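Local coordinates for phosphoserine aminotransferase (Bacillus alcalophilus, PDB 1W23), which catalyses the reversible, pyridoxal-phosphate-dependent interconversion of phosphoserine and 3-phosphohydroxypyruvate, with glutamate and 2-oxoglutarate as partners, in serine biosynthesis, and acts likewise on phosphohydroxythreonine, at residues Arg42-Ser45 / Tyr46-His50; Ile244-Leu247 / Arg248-Leu251; Ile274-Thr277 / Ile278-Asn282; Ala345-Ala348 / Leu349-Met353. One frame throughout, in Å; residues are numbered along the deposited sequence.

How the contacts relate
Contacts 1 and 2 lie on helices 44-61 and 241-256, which pack together: Tyr-46 OH lies 3.3 Å from Ile-244 CD1. Contacts 3 and 4 lie on helices 259-279 and 343-359, joined by a probable hydrogen bond from Arg-350 to Thr-277 and by its salt bridge to Glu-280, just beyond the first helix. Contact 2 is wholly buried, its polar groups met by one another and by neighbouring residues. Contact 1 is the N-terminal start of one helix and contact 3 the C-terminal end of another, both rich in carboxylates and bridging water. Contact 4, mid-helix, has an apolar inner face and an exposed outer one bearing Glu-351 and Ile-347, with Arg-350 at the flank.

Contact 1: Arg42-Ser45 / Tyr46-His50; sequences RSQS and YEEVH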
loop_
_atom_site.group_PDB
_atom_site.type_symbol
_atom_site.label_atom_id
_atom_site.label_comp_id
_atom_site.label_asym_id
_atom_site.label_seq_id
_atom_site.Cartn_x
_atom_site.Cartn_y
_atom_site.Cartn_z
ATOM N N ARG A 42 5.236 -12.803 9.184
ATOM C CA ARG A 42 6.258 -13.787 9.495
ATOM C C ARG A 42 5.669 -15.149 9.822
ATOM O O ARG A 42 6.396 -16.051 10.278
ATOM C CB ARG A 42 7.058 -13.290 10.693
ATOM C CG ARG A 42 7.794 -12.044 10.353
ATOM C CD ARG A 42 8.785 -12.200 9.205
ATOM N NE ARG A 42 9.506 -10.911 9.203
ATOM C CZ ARG A 42 10.549 -10.704 8.421
ATOM N NH1 ARG A 42 10.949 -11.702 7.636
ATOM N NH2 ARG A 42 11.101 -9.497 8.500
ATOM N N SER A 43 4.368 -15.323 9.615
ATOM C CA SER A 43 3.770 -16.635 9.714
ATOM C C SER A 43 4.165 -17.556 8.550
ATOM O O SER A 43 4.403 -17.085 7.449
ATOM C CB SER A 43 2.221 -16.551 9.755
ATOM O OG SER A 43 1.672 -16.104 8.544
ATOM N N GLN A 44 4.202 -18.837 8.804
ATOM C CA GLN A 44 4.422 -19.789 7.701
ATOM C C GLN A 44 3.374 -19.579 6.602
ATOM O O GLN A 44 3.731 -19.655 5.426
ATOM C CB GLN A 44 4.328 -21.243 8.199
ATOM C CG GLN A 44 4.627 -22.223 7.103
ATOM C CD GLN A 44 5.284 -23.460 7.694
ATOM O OE1 GLN A 44 5.955 -23.406 8.735
ATOM N NE2 GLN A 44 5.012 -24.528 6.940
ATOM N N SER A 45 2.109 -19.357 6.963
ATOM C CA SER A 45 1.087 -19.270 5.933
ATOM C C SER A 45 1.328 -18.064 5.002
ATOM O O SER A 45 1.179 -18.234 3.777
ATOM C CB SER A 45 -0.283 -19.159 6.580
ATOM O OG SER A 45 -0.718 -20.410 7.177
ATOM N N TYR A 46 1.680 -16.920 5.604
ATOM C CA TYR A 46 1.918 -15.724 4.779
ATOM C C TYR A 46 3.234 -15.907 4.003
ATOM O O TYR A 46 3.329 -15.560 2.826
ATOM C CB TYR A 46 1.829 -14.370 5.568
ATOM C CG TYR A 46 2.159 -13.330 4.511
ATOM C CD1 TYR A 46 1.193 -12.950 3.587
ATOM C CD2 TYR A 46 3.438 -12.732 4.403
ATOM C CE1 TYR A 46 1.496 -11.992 2.602
ATOM C CE2 TYR A 46 3.721 -11.811 3.420
ATOM C CZ TYR A 46 2.738 -11.449 2.526
ATOM O OH TYR A 46 3.004 -10.517 1.522
ATOM N N GLU A 47 4.307 -16.423 4.646
ATOM C CA GLU A 47 5.580 -16.588 3.951
ATOM C C GLU A 47 5.430 -17.446 2.721
ATOM O O GLU A 47 6.068 -17.201 1.691
ATOM C CB GLU A 47 6.652 -17.138 4.913
ATOM C CG GLU A 47 7.130 -16.054 5.949
ATOM C CD GLU A 47 8.095 -16.560 7.001
ATOM O OE1 GLU A 47 8.703 -15.700 7.689
ATOM O OE2 GLU A 47 8.221 -17.829 7.128
ATOM N N GLU A 48 4.593 -18.482 2.793
ATOM C CA GLU A 48 4.344 -19.314 1.627
ATOM C C GLU A 48 3.683 -18.510 0.487
ATOM O O GLU A 48 4.063 -18.706 -0.684
ATOM C CB GLU A 48 3.418 -20.512 1.959
ATOM C CG GLU A 48 3.992 -21.584 2.802
ATOM C CD GLU A 48 2.956 -22.664 3.188
ATOM O OE1 GLU A 48 1.755 -22.576 2.824
ATOM O OE2 GLU A 48 3.421 -23.621 3.901
ATOM N N VAL A 49 2.722 -17.652 0.794
ATOM C CA VAL A 49 2.092 -16.821 -0.225
ATOM C C VAL A 49 3.102 -15.853 -0.869
ATOM O O VAL A 49 3.146 -15.718 -2.095
ATOM C CB VAL A 49 0.947 -16.020 0.424
ATOM C CG1 VAL A 49 0.431 -14.945 -0.541
ATOM C CG2 VAL A 49 -0.189 -16.919 0.880
ATOM N N HIS A 50 3.914 -15.198 -0.045
ATOM C CA HIS A 50 4.903 -14.232 -0.492
ATOM C C HIS A 50 5.847 -14.904 -1.465
ATOM O O HIS A 50 6.171 -14.398 -2.546
ATOM C CB HIS A 50 5.559 -13.601 0.731
ATOM C CG HIS A 50 6.370 -12.341 0.652
ATOM N ND1 HIS A 50 5.856 -11.063 0.691
ATOM C CD2 HIS A 50 7.725 -12.189 0.586
ATOM C CE1 HIS A 50 6.839 -10.178 0.633
ATOM N NE2 HIS A 50 7.997 -10.835 0.570
HETATM O O HOH W 1 -0.140 -20.442 2.550
#
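Ser-43 OG makes two hydrogen bonds: it accepts from Tyr-46 N at 3.1 Å and also bonds Ser-40 O, ahead of the segments. Ser-43 is thereby the N-cap of helix 44-61; its chi1 of 68° sets OG between its own backbone N and carbonyl carbon, close to the first turn. Its carbonyl is used as well, Glu-47 N donating to Ser-43 O at 2.9 Å in a nearly straight bond (169°). The extended Glu-47 side chain runs past that carbonyl, CG 3.3 Å from Ser-43 O, and brings OE1 to 3.8 Å from Arg-42 CD. Carboxylate and guanidinium planes stand almost perpendicular, with OE1 and Arg-42 NH1 4.6 Å apart, too far for a salt bridge. A glutamine at Glu-47 would probably leave Arg-42 without this nearby negative charge. Within the same first turn, a water donates to both Ser-45 O (2.8 Å) and Glu-48 OE1 (2.9 Å), supplementing the weak bond from Val-49 N to Ser-45 O. Arg-42 is, by similarity, a glutamate-binding residue. The Glu-47 carboxylate probably adds a favourable long-range attraction to it, and acidic side chains at a capped helix start probably also interact favourably with the helix dipole.

Contact 2: Ile244-Leu247 / Arg248-Leu251; sequences IYML and RNVL
Asn-249 lies against Tyr-245, one turn earlier in helix 241-256, its amide plane 65° from the ring. OD1 sits 3.7 Å above one face of the Tyr-245 ring, offset toward the rim, while ND2 gives a weak hydrogen bond of 3.3 Å to Tyr-245 OH. The same OD1 is gripped side-on by Arg-248, whose NE and NH2 each donate at 3.0 Å and hold it in the guanidinium plane. Arg-248 manages this by folding: its chain leaves anti to the backbone N, then bends at chi2 (-72°) and chi3 (-53°), turning the guanidinium back to its sequence neighbour. NH2 consequently also lies 3.4 Å from Tyr-245 CE1, with the ring and guanidinium planes steeply inclined. Further partners complete the network: Glu-25 at Tyr-245 OH, Ala-18 O at Asn-249 ND2 and Gln-52 at Arg-248 NH1. Round the helix the chemistry turns apolar. Leu-247 CD1 meets Leu-251 CD1 at 3.9 Å, and Leu-251 CG lies 3.2 Å from Leu-247 O. Met-246 faces helix 16-24 and also packs on Met-37 of the second subunit. Because OD1 accepts twice from Arg-248 and ND2 donates to Ala-18 O, a flipped amide would probably be disfavoured; Arg-248 has neutral amide oxygens of Asn-249 and Gln-52 as hydrogen-bond partners, and Asp-252 adds a long, weak ion pair that probably helps balance its charge near Arg-21.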
loop_
_atom_site.group_PDB
_atom_site.type_symbol
_atom_site.label_atom_id
_atom_site.label_comp_id
_atom_site.label_asym_id
_atom_site.label_seq_id
_atom_site.Cartn_x
_atom_site.Cartn_y
_atom_site.Cartn_z
ATOM N N ILE A 244 -0.648 -8.645 -1.915
ATOM C CA ILE A 244 0.290 -9.659 -2.414
ATOM C C ILE A 244 -0.389 -11.008 -2.535
ATOM O O ILE A 244 -0.147 -11.762 -3.513
ATOM C CB ILE A 244 1.565 -9.679 -1.533
ATOM C CG1 ILE A 244 2.349 -8.373 -1.721
ATOM C CG2 ILE A 244 2.412 -10.901 -1.829
ATOM C CD1 ILE A 244 3.356 -8.052 -0.631
ATOM N N TYR A 245 -1.268 -11.359 -1.605
ATOM C CA TYR A 245 -2.061 -12.591 -1.717
ATOM C C TYR A 245 -2.926 -12.536 -2.957
ATOM O O TYR A 245 -3.000 -13.536 -3.722
ATOM C CB TYR A 245 -2.912 -12.697 -0.420
ATOM C CG TYR A 245 -4.084 -13.615 -0.574
ATOM C CD1 TYR A 245 -3.976 -14.998 -0.439
ATOM C CD2 TYR A 245 -5.354 -13.122 -0.872
ATOM C CE1 TYR A 245 -5.079 -15.821 -0.585
ATOM C CE2 TYR A 245 -6.430 -13.938 -1.047
ATOM C CZ TYR A 245 -6.281 -15.313 -0.895
ATOM O OH TYR A 245 -7.397 -16.094 -1.097
ATOM N N MET A 246 -3.601 -11.417 -3.238
ATOM C CA MET A 246 -4.428 -11.344 -4.452
ATOM C C MET A 246 -3.572 -11.436 -5.696
ATOM O O MET A 246 -3.988 -12.073 -6.691
ATOM C CB MET A 246 -5.268 -10.065 -4.446
ATOM C CG MET A 246 -6.425 -10.103 -3.487
ATOM S SD MET A 246 -7.635 -11.369 -3.801
ATOM C CE MET A 246 -8.066 -11.116 -5.491
ATOM N N LEU A 247 -2.399 -10.797 -5.726
ATOM C CA LEU A 247 -1.448 -10.924 -6.800
ATOM C C LEU A 247 -1.101 -12.409 -7.027
ATOM O O LEU A 247 -1.125 -12.889 -8.173
ATOM C CB LEU A 247 -0.195 -10.098 -6.472
ATOM C CG LEU A 247 1.040 -10.309 -7.367
ATOM C CD1 LEU A 247 0.877 -9.912 -8.750
ATOM C CD2 LEU A 247 2.234 -9.620 -6.688
ATOM N N ARG A 248 -0.790 -13.148 -5.960
ATOM C CA ARG A 248 -0.539 -14.565 -6.091
ATOM C C ARG A 248 -1.710 -15.236 -6.792
ATOM O O ARG A 248 -1.518 -16.042 -7.721
ATOM C CB ARG A 248 -0.237 -15.133 -4.684
ATOM C CG ARG A 248 0.302 -16.575 -4.661
ATOM C CD ARG A 248 -0.704 -17.697 -4.992
ATOM N NE ARG A 248 -1.914 -17.608 -4.135
ATOM C CZ ARG A 248 -2.004 -18.198 -2.969
ATOM N NH1 ARG A 248 -1.044 -18.980 -2.478
ATOM N NH2 ARG A 248 -3.122 -18.002 -2.229
ATOM N N ASN A 249 -2.940 -14.989 -6.306
ATOM C CA ASN A 249 -4.109 -15.627 -6.919
ATOM C C ASN A 249 -4.236 -15.284 -8.393
ATOM O O ASN A 249 -4.586 -16.189 -9.213
ATOM C CB ASN A 249 -5.379 -15.218 -6.185
ATOM C CG ASN A 249 -5.545 -15.824 -4.822
ATOM O OD1 ASN A 249 -4.659 -16.510 -4.287
ATOM N ND2 ASN A 249 -6.758 -15.628 -4.277
ATOM N N VAL A 250 -4.000 -14.059 -8.799
ATOM C CA VAL A 250 -4.065 -13.680 -10.228
ATOM C C VAL A 250 -3.003 -14.400 -11.017
ATOM O O VAL A 250 -3.264 -14.915 -12.112
ATOM C CB VAL A 250 -3.977 -12.147 -10.372
ATOM C CG1 VAL A 250 -3.836 -11.781 -11.857
ATOM C CG2 VAL A 250 -5.204 -11.491 -9.775
ATOM N N LEU A 251 -1.778 -14.467 -10.489
ATOM C CA LEU A 251 -0.701 -15.165 -11.200
ATOM C C LEU A 251 -1.023 -16.658 -11.362
ATOM O O LEU A 251 -0.705 -17.257 -12.399
ATOM C CB LEU A 251 0.632 -14.986 -10.471
ATOM C CG LEU A 251 1.156 -13.556 -10.363
ATOM C CD1 LEU A 251 2.309 -13.511 -9.369
ATOM C CD2 LEU A 251 1.610 -13.082 -11.724
#

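Contact 3: Ile274-Thr277 / Ile278-Asn282; sequences IYDT and IDESN
First torsions of -77° at Asp-276 and -67° at Glu-280 set each CG anti to its own carbonyl carbon and bring the two acids together at the last turn and C-terminal end of helix 259-279 in this class-V aminotransferase subunit. Glu-280 OE1 comes to 3.7 Å from Asp-276 CB and stands 4.5 Å from Asp-276 OD2. This like-charged pair is probably relieved from outside: Lys-272 forms a salt bridge with Asp-276, and Arg-350 of helix 343-359 pairs with Glu-280 OE2. One water donates to Glu-280 OE1 at 2.6 Å and weakly to Asp-276 OD2. Another joins Asp-276 OD1 (2.7 Å) to Asp-279 OD2 (2.9 Å), and Asp-279 OD1 holds Arg-294 in a salt bridge. An alanine at Asp-279 would probably leave Arg-294 without this charged mate and the bridging water with one acceptor fewer. On the inner face Ile-278 CD1 packs 4.3 Å from Tyr-275 CD2, meeting the ring obliquely, and touches Ile-274; all three reach strand 298-302 through Val-299, while Tyr-275 OH bonds Ser-295 O. Beyond the last turn the chain departs from the helix at Asn-282, which has positive phi. Just before it, Ser-281, with OG between its backbone N and carbonyl carbon, doubles the grip on one carbonyl: Ile-278 O accepts from Ser-281 N at 3.1 Å and from Ser-281 OG at 2.7 Å.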
loop_
_atom_site.group_PDB
_atom_site.type_symbol
_atom_site.label_atom_id
_atom_site.label_comp_id
_atom_site.label_asym_id
_atom_site.label_seq_id
_atom_site.Cartn_x
_atom_site.Cartn_y
_atom_site.Cartn_z
ATOM N N ILE A 274 -11.957 -4.949 -31.316
ATOM C CA ILE A 274 -12.236 -3.520 -31.205
ATOM C C ILE A 274 -11.583 -2.742 -32.333
ATOM O O ILE A 274 -12.235 -1.883 -32.952
ATOM C CB ILE A 274 -11.814 -3.011 -29.801
ATOM C CG1 ILE A 274 -12.528 -3.809 -28.690
ATOM C CG2 ILE A 274 -12.131 -1.524 -29.698
ATOM C CD1 ILE A 274 -12.025 -3.526 -27.305
ATOM N N TYR A 275 -10.313 -2.999 -32.640
ATOM C CA TYR A 275 -9.671 -2.305 -33.749
ATOM C C TYR A 275 -10.368 -2.560 -35.091
ATOM O O TYR A 275 -10.485 -1.629 -35.897
ATOM C CB TYR A 275 -8.177 -2.597 -33.821
ATOM C CG TYR A 275 -7.352 -1.944 -32.740
ATOM C CD1 TYR A 275 -6.618 -2.673 -31.845
ATOM C CD2 TYR A 275 -7.311 -0.555 -32.605
ATOM C CE1 TYR A 275 -5.861 -2.087 -30.839
ATOM C CE2 TYR A 275 -6.554 0.053 -31.627
ATOM C CZ TYR A 275 -5.840 -0.724 -30.738
ATOM O OH TYR A 275 -5.090 -0.067 -29.767
ATOM N N ASP A 276 -10.820 -3.788 -35.330
ATOM C CA ASP A 276 -11.543 -4.043 -36.580
ATOM C C ASP A 276 -12.825 -3.194 -36.628
ATOM O O ASP A 276 -13.218 -2.709 -37.707
ATOM C CB ASP A 276 -11.852 -5.522 -36.727
ATOM C CG ASP A 276 -10.735 -6.393 -37.144
ATOM O OD1 ASP A 276 -9.648 -5.913 -37.505
ATOM O OD2 ASP A 276 -10.940 -7.638 -37.179
ATOM N N THR A 277 -13.490 -3.052 -35.487
ATOM C CA THR A 277 -14.733 -2.252 -35.455
ATOM C C THR A 277 -14.420 -0.805 -35.836
ATOM O O THR A 277 -15.146 -0.149 -36.595
ATOM C CB THR A 277 -15.390 -2.328 -34.099
ATOM O OG1 THR A 277 -15.621 -3.714 -33.725
ATOM C CG2 THR A 277 -16.731 -1.656 -34.061
ATOM N N ILE A 278 -13.328 -0.258 -35.284
ATOM C CA ILE A 278 -12.896 1.074 -35.652
ATOM C C ILE A 278 -12.583 1.162 -37.140
ATOM O O ILE A 278 -13.046 2.077 -37.869
ATOM C CB ILE A 278 -11.675 1.507 -34.777
ATOM C CG1 ILE A 278 -12.111 1.672 -33.311
ATOM C CG2 ILE A 278 -11.014 2.771 -35.314
ATOM C CD1 ILE A 278 -10.912 1.817 -32.351
ATOM N N ASP A 279 -11.781 0.223 -37.630
ATOM C CA ASP A 279 -11.294 0.273 -38.996
ATOM C C ASP A 279 -12.413 0.082 -40.011
ATOM O O ASP A 279 -12.318 0.647 -41.104
ATOM C CB ASP A 279 -10.150 -0.731 -39.184
ATOM C CG ASP A 279 -8.921 -0.369 -38.393
ATOM O OD1 ASP A 279 -8.769 0.804 -37.989
ATOM O OD2 ASP A 279 -8.064 -1.271 -38.219
ATOM N N GLU A 280 -13.458 -0.665 -39.658
ATOM C CA GLU A 280 -14.609 -0.923 -40.529
ATOM C C GLU A 280 -15.634 0.180 -40.472
ATOM O O GLU A 280 -16.670 0.124 -41.170
ATOM C CB GLU A 280 -15.257 -2.256 -40.108
ATOM C CG GLU A 280 -14.453 -3.540 -40.340
ATOM C CD GLU A 280 -14.916 -4.744 -39.521
ATOM O OE1 GLU A 280 -14.285 -5.821 -39.553
ATOM O OE2 GLU A 280 -15.934 -4.666 -38.764
ATOM N N SER A 281 -15.437 1.222 -39.663
ATOM C CA SER A 281 -16.451 2.247 -39.387
ATOM C C SER A 281 -16.452 3.431 -40.351
ATOM O O SER A 281 -17.207 4.399 -40.146
ATOM C CB SER A 281 -16.313 2.788 -37.969
ATOM O OG SER A 281 -15.217 3.717 -37.844
ATOM N N ASN A 282 -15.628 3.376 -41.396
ATOM C CA ASN A 282 -15.516 4.461 -42.398
ATOM C C ASN A 282 -15.345 5.807 -41.743
ATOM O O ASN A 282 -15.942 6.810 -42.171
ATOM C CB ASN A 282 -16.663 4.482 -43.405
ATOM C CG ASN A 282 -16.274 5.218 -44.645
ATOM O OD1 ASN A 282 -15.127 5.104 -45.103
ATOM N ND2 ASN A 282 -17.183 6.028 -45.229
HETATM O O HOH W 2 -7.888 -3.935 -37.152
HETATM O O HOH W 3 -14.321 -7.930 -38.013
#

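Contact 4: Ala345-Ala348 / Leu349-Met353; sequences ACIA and LRELM
Ile-347 and Glu-351 lie side by side on the outer face of helix 343-359, one turn apart and pointing the same way. The carboxylate end touches the short branch of the isoleucine, Glu-351 OE1 lying 3.6 Å from Ile-347 CG2 in the conformer described; since Ile-347 has two, the contact is doubtful as a fixed feature. Glu-351 leaves its backbone with chi1 near -71° and then runs straight, carrying CG past Ile-347 O at 3.4 Å. Between the two residues the backbone bond from Glu-351 N to Ile-347 O (3.0 Å) closes the turn, in line with the i to i+4 pattern of its neighbours. Leu-349 heads the other way. Its CB rests 3.6 Å from both Ala-345 O and Cys-346 O, and the branched end leads inward to Ile-274 of helix 259-279 and to Phe-7, Leu-324 and Phe-321. Leu-352 follows on the same inner side, packing on Phe-312 and Ala-316 of helix 306-318. Arg-350 extends away from the preceding turn, its straight chain (chi2 172°, chi3 177°) carrying the guanidinium out toward the end of helix 259-279. This part of the helix is amphipathic: Leu-349, with Cys-346 and Met-353, packs the inner face, Leu-352 lies at its margin, Arg-350 ties the flank by a hydrogen bond to Thr-277 and a salt bridge to Glu-280, and between the exposed side chains of Ile-347 and Glu-351 only van der Waals contact is found.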
loop_
_atom_site.group_PDB
_atom_site.type_symbol
_atom_site.label_atom_id
_atom_site.label_comp_id
_atom_site.label_asym_id
_atom_site.label_seq_id
_atom_site.Cartn_x
_atom_site.Cartn_y
_atom_site.Cartn_z
ATOM N N ALA A 345 -16.966 -9.167 -23.302
ATOM C CA ALA A 345 -17.129 -7.720 -23.104
ATOM C C ALA A 345 -16.725 -6.967 -24.374
ATOM O O ALA A 345 -17.326 -5.947 -24.720
ATOM C CB ALA A 345 -16.354 -7.251 -21.908
ATOM N N CYS A 346 -15.665 -7.446 -25.037
ATOM C CA CYS A 346 -15.208 -6.841 -26.270
ATOM C C CYS A 346 -16.235 -7.043 -27.386
ATOM O O CYS A 346 -16.458 -6.118 -28.183
ATOM C CB CYS A 346 -13.835 -7.412 -26.635
ATOM S SG CYS A 346 -12.544 -7.006 -25.417
ATOM N N ILE A 347 -16.810 -8.246 -27.477
ATOM C CA ILE A 347 -17.904 -8.471 -28.444
ATOM C C ILE A 347 -19.040 -7.525 -28.153
ATOM O O ILE A 347 -19.619 -6.942 -29.091
ATOM C CB ILE A 347 -18.311 -9.939 -28.389
ATOM C CG1 ILE A 347 -17.180 -10.899 -28.794
ATOM C CG2 ILE A 347 -19.595 -10.149 -29.200
ATOM C CD1 ILE A 347 -17.366 -12.380 -28.533
ATOM N N ALA A 348 -19.435 -7.341 -26.889
ATOM C CA ALA A 348 -20.523 -6.444 -26.530
ATOM C C ALA A 348 -20.189 -4.994 -26.951
ATOM O O ALA A 348 -21.056 -4.264 -27.454
ATOM C CB ALA A 348 -20.864 -6.538 -25.051
ATOM N N LEU A 349 -18.934 -4.572 -26.721
ATOM C CA LEU A 349 -18.518 -3.235 -27.132
ATOM C C LEU A 349 -18.632 -3.068 -28.644
ATOM O O LEU A 349 -19.128 -2.025 -29.116
ATOM C CB LEU A 349 -17.124 -2.928 -26.602
ATOM C CG LEU A 349 -16.566 -1.552 -27.006
ATOM C CD1 LEU A 349 -17.434 -0.431 -26.483
ATOM C CD2 LEU A 349 -15.149 -1.386 -26.484
ATOM N N ARG A 350 -18.171 -4.050 -29.402
ATOM C CA ARG A 350 -18.331 -4.002 -30.870
ATOM C C ARG A 350 -19.808 -3.821 -31.224
ATOM O O ARG A 350 -20.142 -2.980 -32.083
ATOM C CB ARG A 350 -17.752 -5.262 -31.500
ATOM C CG ARG A 350 -18.180 -5.466 -32.934
ATOM C CD ARG A 350 -17.426 -6.635 -33.574
ATOM N NE ARG A 350 -17.804 -6.949 -34.922
ATOM C CZ ARG A 350 -17.263 -6.383 -35.999
ATOM N NH1 ARG A 350 -16.292 -5.450 -35.919
ATOM N NH2 ARG A 350 -17.765 -6.804 -37.173
ATOM N N GLU A 351 -20.699 -4.577 -30.622
ATOM C CA GLU A 351 -22.111 -4.494 -30.962
ATOM C C GLU A 351 -22.676 -3.110 -30.622
ATOM O O GLU A 351 -23.443 -2.510 -31.398
ATOM C CB GLU A 351 -22.862 -5.636 -30.215
ATOM C CG GLU A 351 -22.504 -7.001 -30.854
ATOM C CD GLU A 351 -22.996 -8.219 -30.173
ATOM O OE1 GLU A 351 -22.771 -9.375 -30.650
ATOM O OE2 GLU A 351 -23.668 -8.099 -29.111
ATOM N N LEU A 352 -22.301 -2.553 -29.464
ATOM C CA LEU A 352 -22.706 -1.199 -29.107
ATOM C C LEU A 352 -22.231 -0.213 -30.152
ATOM O O LEU A 352 -22.979 0.675 -30.590
ATOM C CB LEU A 352 -22.100 -0.850 -27.743
ATOM C CG LEU A 352 -22.282 0.577 -27.227
ATOM C CD1 LEU A 352 -23.539 0.717 -26.390
ATOM C CD2 LEU A 352 -21.182 1.034 -26.275
ATOM N N MET A 353 -20.961 -0.330 -30.521
ATOM C CA MET A 353 -20.362 0.593 -31.478
ATOM C C MET A 353 -21.041 0.526 -32.850
ATOM O O MET A 353 -21.291 1.564 -33.512
ATOM C CB MET A 353 -18.859 0.348 -31.612
ATOM C CG MET A 353 -18.086 0.780 -30.368
ATOM S SD MET A 353 -16.356 0.317 -30.313
ATOM C CE MET A 353 -15.633 1.492 -31.507
#